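Local coordinates for protein aerobactin synthase IucA (Klebsiella pneumoniae subsp. pneumoniae, PDB 5JM8) that probably uses ATP and magnesium to join citrate to a hydroxamate-bearing lysine derivative in an early step of aerobactin siderophore synthesis, at residues A[240-245]-A[334-339]; A[183-188]-A[246-251]; A[417-422]-A[522-527]; A[309-314]-A[458-463]. One frame throughout, in Å; residues are numbered along the deposited sequence.

Overall arrangement
Contacts 1 and 2 form one patch, and contacts 3 and 4 another; both lie well out from the centre of the chain. The centres of contacts 1 and 2 are about 8 Å apart. Gln-188 joins them, since its NE2 bonds to Asp-335 O and its backbone pairs with Arg-334. Helix 238-246 of contact 1 runs on into strand 249-255 of contact 2. Contacts 3 and 4 are about 15 Å apart between centres. Tyr-420 packs on Asp-311 and Thr-314, and Leu-422 on Trp-312. Between contacts 1 and 4 the nearest atoms are about 24 Å apart. ATP is bound with magnesium, and the metal ligands Gln-429, Asn-430 and Asp-447 belong to none of the four contacts.

Contact 1 of 4, residues A[240-245]-A[334-339]; sequences CQELVA and RDLHGN
Leu-243 of helix 238-246 reaches over a type I beta turn, Asp-335 to Gly-338, that links strands 329-334 and 340-341 as a beta hairpin. Its two methyl groups divide the work. CD1 lies 3.7 Å from Arg-334 O, and CD2 lies 4.1 Å from Leu-336 N. The side chain therefore rests mainly on the backbone entering the turn. CG stands beside the backbone N of Leu-243 (chi1 -59°), and chi2 of 171° sets CD1 toward Arg-334 O and CD2 toward Leu-336 N. Leu-336 answers with its CB, 4.3 Å from Leu-243 CD2. Glu-242 flanks the same residue one position earlier on the helix. Its extended chain crosses the Leu-336 side chain at about a right angle, bringing Glu-242 OE1 to 3.9 Å from Leu-336 CB. This edge of the contact is at the surface. Leu-243 also packs on Ile-249 of strand 249-255 and on the loop residues Leu-248 and Gln-188. The turn is braced from within by Asp-335. Its OD1 accepts a weak bond from His-337 N and a sounder one from Asn-339 N, at 2.8 Å and 163°, which arrives from above the carboxylate plane.

Contact 2 of 4, residues A[183-188]-A[246-251]; sequences AVNKTQ and KGLIKD
Ala-183 and Lys-250 exchange two backbone bonds. Ala-183 N gives to Lys-250 O, and Lys-250 N gives to Ala-183 O at 2.8 Å. They are a hydrogen-bonded pair of antiparallel strands, and their CB atoms lie 4.0 Å apart on one face. Val-184 and Ile-249 form the next, non-hydrogen-bonded pair, with Val-184 CG2 4.2 Å from Ile-249 CG1 on the other face. A third bond, Asn-185 N to Leu-248 O at 2.9 Å, continues the pairing to where strand 249-255 begins. Here Leu-248 does most of the packing. Its CD2 presses on the Asn-185 side chain, 3.3 Å from ND2, while CD1 meets Gln-188 CG at 3.9 Å. The two branches thus spread between Asn-185 and Gln-188. Asn-185 is held by an Asx turn: OD1 accepts from Thr-187 N at 3.0 Å and a nearly straight 178°. Gln-188 bends at chi2 (-55°), and its NE2 finds Asp-335 O. Farther out, Lys-250 runs extended to a salt bridge with Glu-216. Strand 177-185 is the middle of a three-stranded sheet, between strands 221-226 and 249-255, and helix 238-246 lies against Ile-249, with Cys-240 touching it.

Contact 3 of 4, residues A[417-422]-A[522-527]; sequences EADYGL and DQVTHK
Asp-419 OD1 takes two bonds from Thr-525. The backbone N of Thr-525 reaches OD1 at 2.9 Å and 162°, nearly along the C-O axis of the carboxylate. Thr-525 OG1 donates to the same OD1 at 3.2 Å, from well above the carboxylate plane. The threonine hydroxyl sits beside its own backbone N (chi1 -48°), and this lets both donors converge on one oxygen. The other oxygen, OD2, makes a salt bridge with Arg-318, so the carboxylate is fixed at both ends. One residue back, Ala-418 CB fits against Val-524, 3.6 Å from its CB, and also meets His-526 O at 3.4 Å. The contact joins the last turn of the long helix 394-420 to the loop between helices 506-521 and 528-535. Gly-421 follows with positive phi as the chain leaves the helix for strand 422-424. His-526 ND1 gives Ala-418 O a weak bond, bent to 127°. The His-526 ring also stacks with His-456, whose NE2 bonds to Glu-417 O. A water donates to both Glu-417 OE1 and His-526 O, at 2.8 and 2.9 Å, bridging the buried acid to the loop backbone.

Contact 4 of 4, residues A[309-314]-A[458-463]; sequences TDDWQT and AGWLDT
Trp-460 sends its indole edge-on to Thr-309. NE1 donates to Thr-309 OG1 at 2.6 Å, close to the ring plane but bent, with an angle of 138° at the hydrogen. CG of Trp-460 is anti to the backbone N (chi1 -176°), which carries the indole out from its short helix toward helix 310-318. Thr-309 turns OG1 between its backbone N and carbonyl carbon (chi1 64°). There the hydroxyl also bonds to Leu-306 O, so it links Trp-460 to the end of helix 294-306. Thr-309 is the N-cap residue of helix 310-318, and Trp-460 therefore packs against the first turn of that helix. Asp-311 CB sits over one face of the indole, toward its rim. It makes a CH-pi contact, 3.7 Å from the centroid of the five-membered ring, while the Asp-311 side chain and the indole run antiparallel, side by side. The carboxylate is tilted well out of the ring plane. Trp-312 meets the next part of the same indole edge, beyond NE1: its CB lies 3.6 Å from Trp-460 CZ2, and Trp-460 CH2 meets the edge of the Trp-312 ring at CE3, 4.0 Å away. Thr-309 CG2 also lies 3.9 Å from Thr-463 OG1, the two side chains crossing at about a right angle.

Contact 1 of 4, residues A[240-245]-A[334-339]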
# COMPACT_ATOMS: atom_id res chain seq x y z
N CYS A 240 -34.80 -24.74 13.81
CA CYS A 240 -33.36 -24.79 13.57
C CYS A 240 -32.71 -25.87 14.42
O CYS A 240 -31.80 -26.57 13.97
CB CYS A 240 -32.72 -23.43 13.85
SG CYS A 240 -30.96 -23.35 13.44
N GLN A 241 -33.19 -26.02 15.65
CA GLN A 241 -32.63 -26.99 16.58
C GLN A 241 -33.04 -28.42 16.22
O GLN A 241 -32.36 -29.38 16.58
CB GLN A 241 -33.07 -26.67 18.01
CG GLN A 241 -32.48 -25.36 18.51
CD GLN A 241 -33.11 -24.88 19.80
OE1 GLN A 241 -33.89 -25.60 20.43
NE2 GLN A 241 -32.78 -23.66 20.19
N GLU A 242 -34.16 -28.55 15.51
CA GLU A 242 -34.54 -29.83 14.92
C GLU A 242 -33.45 -30.29 13.98
O GLU A 242 -33.15 -31.48 13.88
CB GLU A 242 -35.87 -29.72 14.16
CG GLU A 242 -37.12 -29.93 15.01
CD GLU A 242 -38.38 -29.97 14.17
OE1 GLU A 242 -38.29 -29.89 12.93
OE2 GLU A 242 -39.48 -30.09 14.76
N LEU A 243 -32.86 -29.33 13.28
CA LEU A 243 -31.82 -29.61 12.30
C LEU A 243 -30.47 -29.85 12.97
O LEU A 243 -29.65 -30.60 12.46
CB LEU A 243 -31.72 -28.46 11.30
CG LEU A 243 -33.01 -28.17 10.52
CD1 LEU A 243 -32.87 -26.88 9.72
CD2 LEU A 243 -33.36 -29.33 9.61
N VAL A 244 -30.26 -29.21 14.11
CA VAL A 244 -29.05 -29.45 14.89
C VAL A 244 -29.10 -30.85 15.51
O VAL A 244 -28.09 -31.55 15.57
CB VAL A 244 -28.86 -28.40 16.02
CG1 VAL A 244 -27.64 -28.72 16.86
CG2 VAL A 244 -28.73 -27.01 15.42
N ALA A 245 -30.29 -31.24 15.95
CA ALA A 245 -30.51 -32.57 16.52
C ALA A 245 -30.42 -33.65 15.45
O ALA A 245 -30.01 -34.78 15.72
CB ALA A 245 -31.86 -32.62 17.21
N ARG A 334 -34.05 -23.82 4.95
CA ARG A 334 -35.39 -24.38 4.98
C ARG A 334 -35.51 -25.34 6.16
O ARG A 334 -34.55 -26.03 6.50
CB ARG A 334 -35.70 -25.11 3.66
CG ARG A 334 -34.58 -26.03 3.22
CD ARG A 334 -35.02 -27.00 2.14
NE ARG A 334 -35.52 -26.35 0.94
CZ ARG A 334 -34.82 -26.17 -0.18
NH1 ARG A 334 -33.56 -26.58 -0.26
NH2 ARG A 334 -35.38 -25.57 -1.22
N ASP A 335 -36.68 -25.37 6.80
CA ASP A 335 -36.88 -26.27 7.93
C ASP A 335 -36.94 -27.72 7.45
O ASP A 335 -36.72 -28.00 6.27
CB ASP A 335 -38.16 -25.90 8.71
CG ASP A 335 -39.42 -25.93 7.85
OD1 ASP A 335 -39.45 -26.64 6.82
OD2 ASP A 335 -40.39 -25.24 8.21
N LEU A 336 -37.22 -28.64 8.36
CA LEU A 336 -37.21 -30.07 8.04
C LEU A 336 -38.29 -30.43 7.02
O LEU A 336 -38.16 -31.44 6.31
CB LEU A 336 -37.40 -30.89 9.31
CG LEU A 336 -37.12 -32.39 9.16
CD1 LEU A 336 -36.33 -32.89 10.36
CD2 LEU A 336 -38.41 -33.16 8.99
N HIS A 337 -39.33 -29.62 6.94
CA HIS A 337 -40.41 -29.84 5.98
C HIS A 337 -40.13 -29.17 4.63
O HIS A 337 -40.91 -29.32 3.69
CB HIS A 337 -41.73 -29.32 6.54
CG HIS A 337 -42.16 -30.01 7.80
ND1 HIS A 337 -42.42 -31.36 7.86
CD2 HIS A 337 -42.38 -29.53 9.05
CE1 HIS A 337 -42.77 -31.69 9.09
NE2 HIS A 337 -42.76 -30.60 9.83
N GLY A 338 -39.02 -28.44 4.56
CA GLY A 338 -38.60 -27.81 3.31
C GLY A 338 -39.10 -26.39 3.13
O GLY A 338 -39.06 -25.86 2.02
N ASN A 339 -39.57 -25.78 4.21
CA ASN A 339 -40.09 -24.41 4.15
C ASN A 339 -39.02 -23.36 4.34
O ASN A 339 -38.39 -23.28 5.40
CB ASN A 339 -41.18 -24.22 5.20
CG ASN A 339 -42.44 -24.98 4.89
OD1 ASN A 339 -42.87 -25.84 5.66
ND2 ASN A 339 -43.05 -24.68 3.75

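Contact 2 of 4, residues A[183-188]-A[246-251]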
# COMPACT_ATOMS: atom_id res chain seq x y z
N ALA A 183 -22.28 -25.05 9.19
CA ALA A 183 -22.14 -26.14 8.24
C ALA A 183 -23.53 -26.76 8.07
O ALA A 183 -24.12 -27.22 9.05
CB ALA A 183 -21.14 -27.17 8.72
N VAL A 184 -24.03 -26.74 6.84
CA VAL A 184 -25.42 -27.12 6.57
C VAL A 184 -25.52 -28.14 5.44
O VAL A 184 -24.87 -27.99 4.41
CB VAL A 184 -26.26 -25.88 6.20
CG1 VAL A 184 -27.72 -26.27 5.97
CG2 VAL A 184 -26.15 -24.81 7.27
N ASN A 185 -26.33 -29.17 5.65
CA ASN A 185 -26.60 -30.14 4.60
C ASN A 185 -27.37 -29.47 3.47
O ASN A 185 -28.32 -28.73 3.72
CB ASN A 185 -27.37 -31.35 5.15
CG ASN A 185 -27.53 -32.47 4.13
OD1 ASN A 185 -27.68 -32.22 2.93
ND2 ASN A 185 -27.51 -33.71 4.60
N LYS A 186 -26.96 -29.74 2.23
CA LYS A 186 -27.54 -29.09 1.06
C LYS A 186 -29.05 -29.28 0.95
O LYS A 186 -29.74 -28.48 0.31
CB LYS A 186 -26.87 -29.62 -0.21
CG LYS A 186 -27.05 -31.11 -0.44
CD LYS A 186 -26.32 -31.54 -1.70
CE LYS A 186 -26.48 -33.03 -1.96
NZ LYS A 186 -25.73 -33.45 -3.17
N THR A 187 -29.56 -30.34 1.57
CA THR A 187 -31.00 -30.60 1.58
C THR A 187 -31.75 -29.55 2.39
O THR A 187 -32.99 -29.53 2.37
CB THR A 187 -31.33 -31.98 2.18
OG1 THR A 187 -30.94 -32.02 3.56
CG2 THR A 187 -30.62 -33.10 1.42
N GLN A 188 -31.02 -28.70 3.10
CA GLN A 188 -31.62 -27.64 3.90
C GLN A 188 -31.18 -26.25 3.43
O GLN A 188 -31.40 -25.26 4.12
CB GLN A 188 -31.27 -27.82 5.38
CG GLN A 188 -31.78 -29.13 5.96
CD GLN A 188 -33.28 -29.31 5.78
OE1 GLN A 188 -33.72 -30.27 5.14
NE2 GLN A 188 -34.06 -28.40 6.35
N LYS A 246 -30.80 -33.29 14.22
CA LYS A 246 -30.76 -34.21 13.09
C LYS A 246 -29.35 -34.28 12.50
O LYS A 246 -29.02 -35.19 11.74
CB LYS A 246 -31.78 -33.78 12.04
CG LYS A 246 -31.79 -34.59 10.75
CD LYS A 246 -32.20 -36.03 10.95
CE LYS A 246 -32.28 -36.74 9.61
NZ LYS A 246 -32.57 -38.19 9.74
N GLY A 247 -28.52 -33.31 12.86
CA GLY A 247 -27.14 -33.26 12.39
C GLY A 247 -27.00 -32.55 11.05
O GLY A 247 -25.92 -32.55 10.46
N LEU A 248 -28.09 -31.95 10.58
CA LEU A 248 -28.09 -31.25 9.30
C LEU A 248 -27.56 -29.83 9.44
O LEU A 248 -27.31 -29.16 8.43
CB LEU A 248 -29.50 -31.22 8.71
CG LEU A 248 -30.09 -32.60 8.39
CD1 LEU A 248 -31.54 -32.47 7.95
CD2 LEU A 248 -29.28 -33.34 7.34
N ILE A 249 -27.39 -29.37 10.67
CA ILE A 249 -26.75 -28.09 10.94
C ILE A 249 -25.70 -28.22 12.04
O ILE A 249 -25.96 -28.79 13.10
CB ILE A 249 -27.78 -27.01 11.36
CG1 ILE A 249 -28.64 -26.62 10.15
CG2 ILE A 249 -27.07 -25.78 11.93
CD1 ILE A 249 -29.70 -25.57 10.45
N LYS A 250 -24.51 -27.69 11.77
CA LYS A 250 -23.47 -27.57 12.78
C LYS A 250 -23.08 -26.10 12.93
O LYS A 250 -22.80 -25.42 11.95
CB LYS A 250 -22.25 -28.41 12.41
CG LYS A 250 -21.11 -28.32 13.42
CD LYS A 250 -19.91 -29.16 13.01
CE LYS A 250 -18.79 -29.06 14.03
NZ LYS A 250 -17.59 -29.86 13.64
N ASP A 251 -23.08 -25.63 14.17
CA ASP A 251 -22.73 -24.25 14.47
C ASP A 251 -21.22 -24.08 14.61
O ASP A 251 -20.63 -24.53 15.60
CB ASP A 251 -23.44 -23.81 15.75
CG ASP A 251 -23.26 -22.33 16.05
OD1 ASP A 251 -22.53 -21.65 15.30
OD2 ASP A 251 -23.85 -21.86 17.04

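Contact 3 of 4, residues A[417-422]-A[522-527]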
# COMPACT_ATOMS: atom_id res chain seq x y z
N GLU A 417 -35.06 4.86 -17.54
CA GLU A 417 -36.51 4.77 -17.46
C GLU A 417 -37.17 5.17 -18.77
O GLU A 417 -38.07 4.49 -19.26
CB GLU A 417 -37.04 5.66 -16.32
CG GLU A 417 -38.56 5.64 -16.16
CD GLU A 417 -39.30 6.50 -17.18
OE1 GLU A 417 -38.85 7.64 -17.43
OE2 GLU A 417 -40.31 6.02 -17.73
N ALA A 418 -36.74 6.29 -19.34
CA ALA A 418 -37.38 6.83 -20.53
C ALA A 418 -37.16 5.94 -21.75
O ALA A 418 -38.12 5.55 -22.42
CB ALA A 418 -36.87 8.23 -20.81
N ASP A 419 -35.91 5.61 -22.04
CA ASP A 419 -35.57 4.91 -23.27
C ASP A 419 -35.74 3.39 -23.17
O ASP A 419 -36.03 2.75 -24.18
CB ASP A 419 -34.13 5.23 -23.68
CG ASP A 419 -33.95 6.69 -24.09
OD1 ASP A 419 -34.95 7.43 -24.10
OD2 ASP A 419 -32.81 7.09 -24.41
N TYR A 420 -35.57 2.82 -21.98
CA TYR A 420 -35.61 1.37 -21.81
C TYR A 420 -36.71 0.88 -20.86
O TYR A 420 -37.01 -0.31 -20.81
CB TYR A 420 -34.25 0.86 -21.30
CG TYR A 420 -33.09 1.17 -22.22
CD1 TYR A 420 -32.49 2.43 -22.22
CD2 TYR A 420 -32.58 0.21 -23.08
CE1 TYR A 420 -31.43 2.71 -23.06
CE2 TYR A 420 -31.52 0.48 -23.92
CZ TYR A 420 -30.95 1.74 -23.90
OH TYR A 420 -29.89 2.02 -24.73
N GLY A 421 -37.29 1.79 -20.08
CA GLY A 421 -38.38 1.44 -19.19
C GLY A 421 -37.93 0.88 -17.85
O GLY A 421 -38.73 0.30 -17.12
N LEU A 422 -36.65 1.06 -17.53
CA LEU A 422 -36.09 0.57 -16.27
C LEU A 422 -36.17 1.63 -15.17
O LEU A 422 -35.61 2.71 -15.30
CB LEU A 422 -34.64 0.13 -16.47
CG LEU A 422 -33.83 -0.19 -15.20
CD1 LEU A 422 -34.46 -1.33 -14.43
CD2 LEU A 422 -32.39 -0.51 -15.57
N ASP A 522 -35.12 16.61 -24.03
CA ASP A 522 -35.13 16.71 -25.49
C ASP A 522 -34.50 15.48 -26.16
O ASP A 522 -34.71 15.24 -27.35
CB ASP A 522 -34.41 17.98 -25.94
CG ASP A 522 -35.12 19.25 -25.52
OD1 ASP A 522 -36.32 19.18 -25.15
OD2 ASP A 522 -34.49 20.33 -25.57
N GLN A 523 -33.68 14.75 -25.41
CA GLN A 523 -32.96 13.59 -25.95
C GLN A 523 -33.54 12.22 -25.63
O GLN A 523 -33.04 11.21 -26.12
CB GLN A 523 -31.50 13.63 -25.49
CG GLN A 523 -30.68 14.75 -26.11
CD GLN A 523 -30.46 14.54 -27.60
OE1 GLN A 523 -29.62 13.73 -28.00
NE2 GLN A 523 -31.20 15.27 -28.42
N VAL A 524 -34.58 12.17 -24.81
CA VAL A 524 -35.19 10.89 -24.44
C VAL A 524 -36.44 10.59 -25.26
O VAL A 524 -37.02 11.49 -25.87
CB VAL A 524 -35.55 10.85 -22.94
CG1 VAL A 524 -34.30 10.98 -22.09
CG2 VAL A 524 -36.56 11.94 -22.59
N THR A 525 -36.84 9.33 -25.25
CA THR A 525 -38.00 8.88 -26.01
C THR A 525 -39.30 9.23 -25.29
O THR A 525 -40.12 9.99 -25.80
CB THR A 525 -37.95 7.36 -26.26
OG1 THR A 525 -36.64 6.99 -26.73
CG2 THR A 525 -38.99 6.95 -27.28
N HIS A 526 -39.47 8.66 -24.09
CA HIS A 526 -40.63 8.95 -23.27
C HIS A 526 -40.36 10.12 -22.34
O HIS A 526 -39.69 9.98 -21.32
CB HIS A 526 -41.03 7.72 -22.45
CG HIS A 526 -41.49 6.57 -23.29
ND1 HIS A 526 -40.63 5.79 -24.03
CD2 HIS A 526 -42.73 6.06 -23.51
CE1 HIS A 526 -41.31 4.85 -24.66
NE2 HIS A 526 -42.59 4.99 -24.36
N LYS A 527 -40.90 11.28 -22.69
CA LYS A 527 -40.66 12.51 -21.93
C LYS A 527 -41.56 12.61 -20.70
O LYS A 527 -41.50 13.59 -19.96
CB LYS A 527 -40.87 13.72 -22.83
CG LYS A 527 -39.95 13.74 -24.04
CD LYS A 527 -40.28 14.88 -24.99
CE LYS A 527 -39.41 14.83 -26.24
NZ LYS A 527 -37.95 14.92 -25.92
O HOH W 1 -40.76 9.24 -18.70

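Contact 4 of 4, residues A[309-314]-A[458-463]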
# COMPACT_ATOMS: atom_id res chain seq x y z
N THR A 309 -28.78 -9.34 -21.08
CA THR A 309 -29.40 -9.11 -22.38
C THR A 309 -28.65 -8.04 -23.16
O THR A 309 -27.87 -7.27 -22.58
CB THR A 309 -30.87 -8.68 -22.24
OG1 THR A 309 -30.95 -7.42 -21.56
CG2 THR A 309 -31.66 -9.72 -21.47
N ASP A 310 -28.88 -7.99 -24.46
CA ASP A 310 -28.15 -7.09 -25.34
C ASP A 310 -28.58 -5.63 -25.15
O ASP A 310 -27.78 -4.72 -25.34
CB ASP A 310 -28.34 -7.50 -26.80
CG ASP A 310 -27.77 -8.88 -27.09
OD1 ASP A 310 -26.77 -9.26 -26.45
OD2 ASP A 310 -28.32 -9.57 -27.98
N ASP A 311 -29.84 -5.41 -24.79
CA ASP A 311 -30.34 -4.05 -24.58
C ASP A 311 -29.74 -3.43 -23.32
O ASP A 311 -29.46 -2.23 -23.29
CB ASP A 311 -31.87 -4.04 -24.49
CG ASP A 311 -32.53 -4.16 -25.85
OD1 ASP A 311 -31.83 -4.08 -26.88
OD2 ASP A 311 -33.77 -4.33 -25.88
N TRP A 312 -29.55 -4.24 -22.28
CA TRP A 312 -28.80 -3.79 -21.11
C TRP A 312 -27.38 -3.45 -21.55
O TRP A 312 -26.83 -2.41 -21.17
CB TRP A 312 -28.75 -4.87 -20.03
CG TRP A 312 -27.94 -4.44 -18.84
CD1 TRP A 312 -26.58 -4.44 -18.73
CD2 TRP A 312 -28.45 -3.94 -17.60
NE1 TRP A 312 -26.21 -3.97 -17.49
CE2 TRP A 312 -27.34 -3.66 -16.78
CE3 TRP A 312 -29.73 -3.71 -17.10
CZ2 TRP A 312 -27.47 -3.16 -15.49
CZ3 TRP A 312 -29.87 -3.21 -15.82
CH2 TRP A 312 -28.74 -2.94 -15.02
N GLN A 313 -26.81 -4.35 -22.33
CA GLN A 313 -25.49 -4.18 -22.91
C GLN A 313 -25.41 -2.86 -23.66
O GLN A 313 -24.40 -2.15 -23.59
CB GLN A 313 -25.19 -5.35 -23.85
CG GLN A 313 -23.75 -5.78 -23.87
CD GLN A 313 -23.49 -6.92 -24.84
OE1 GLN A 313 -24.32 -7.21 -25.71
NE2 GLN A 313 -22.34 -7.56 -24.71
N THR A 314 -26.48 -2.54 -24.38
CA THR A 314 -26.57 -1.29 -25.12
C THR A 314 -26.62 -0.11 -24.17
O THR A 314 -25.97 0.91 -24.38
CB THR A 314 -27.82 -1.27 -26.03
OG1 THR A 314 -27.80 -2.39 -26.92
CG2 THR A 314 -27.89 0.02 -26.84
N ALA A 458 -41.75 -4.03 -21.41
CA ALA A 458 -42.38 -5.34 -21.48
C ALA A 458 -41.76 -6.27 -22.52
O ALA A 458 -41.53 -7.45 -22.25
CB ALA A 458 -43.86 -5.18 -21.75
N GLY A 459 -41.48 -5.75 -23.71
CA GLY A 459 -40.92 -6.56 -24.78
C GLY A 459 -39.53 -7.05 -24.46
O GLY A 459 -39.08 -8.08 -24.95
N TRP A 460 -38.83 -6.29 -23.62
CA TRP A 460 -37.47 -6.61 -23.21
C TRP A 460 -37.49 -7.69 -22.13
O TRP A 460 -36.65 -8.60 -22.13
CB TRP A 460 -36.77 -5.36 -22.72
CG TRP A 460 -35.33 -5.54 -22.35
CD1 TRP A 460 -34.48 -6.50 -22.82
CD2 TRP A 460 -34.58 -4.73 -21.44
NE1 TRP A 460 -33.24 -6.34 -22.25
CE2 TRP A 460 -33.28 -5.26 -21.40
CE3 TRP A 460 -34.88 -3.62 -20.65
CZ2 TRP A 460 -32.28 -4.71 -20.61
CZ3 TRP A 460 -33.89 -3.07 -19.87
CH2 TRP A 460 -32.60 -3.62 -19.85
N LEU A 461 -38.45 -7.59 -21.21
CA LEU A 461 -38.62 -8.58 -20.16
C LEU A 461 -39.07 -9.92 -20.73
O LEU A 461 -38.81 -10.97 -20.14
CB LEU A 461 -39.64 -8.09 -19.12
CG LEU A 461 -39.10 -7.24 -17.97
CD1 LEU A 461 -38.44 -5.96 -18.46
CD2 LEU A 461 -40.22 -6.93 -16.98
N ASP A 462 -39.76 -9.88 -21.87
CA ASP A 462 -40.18 -11.09 -22.57
C ASP A 462 -38.98 -11.96 -22.92
O ASP A 462 -39.06 -13.19 -22.89
CB ASP A 462 -40.94 -10.75 -23.86
CG ASP A 462 -42.45 -10.63 -23.65
OD1 ASP A 462 -42.99 -11.23 -22.70
OD2 ASP A 462 -43.09 -9.93 -24.46
N THR A 463 -37.87 -11.31 -23.26
CA THR A 463 -36.67 -11.99 -23.72
C THR A 463 -36.12 -12.93 -22.65
O THR A 463 -35.44 -13.91 -22.98
CB THR A 463 -35.58 -10.99 -24.13
OG1 THR A 463 -35.21 -10.19 -23.00
CG2 THR A 463 -36.08 -10.08 -25.23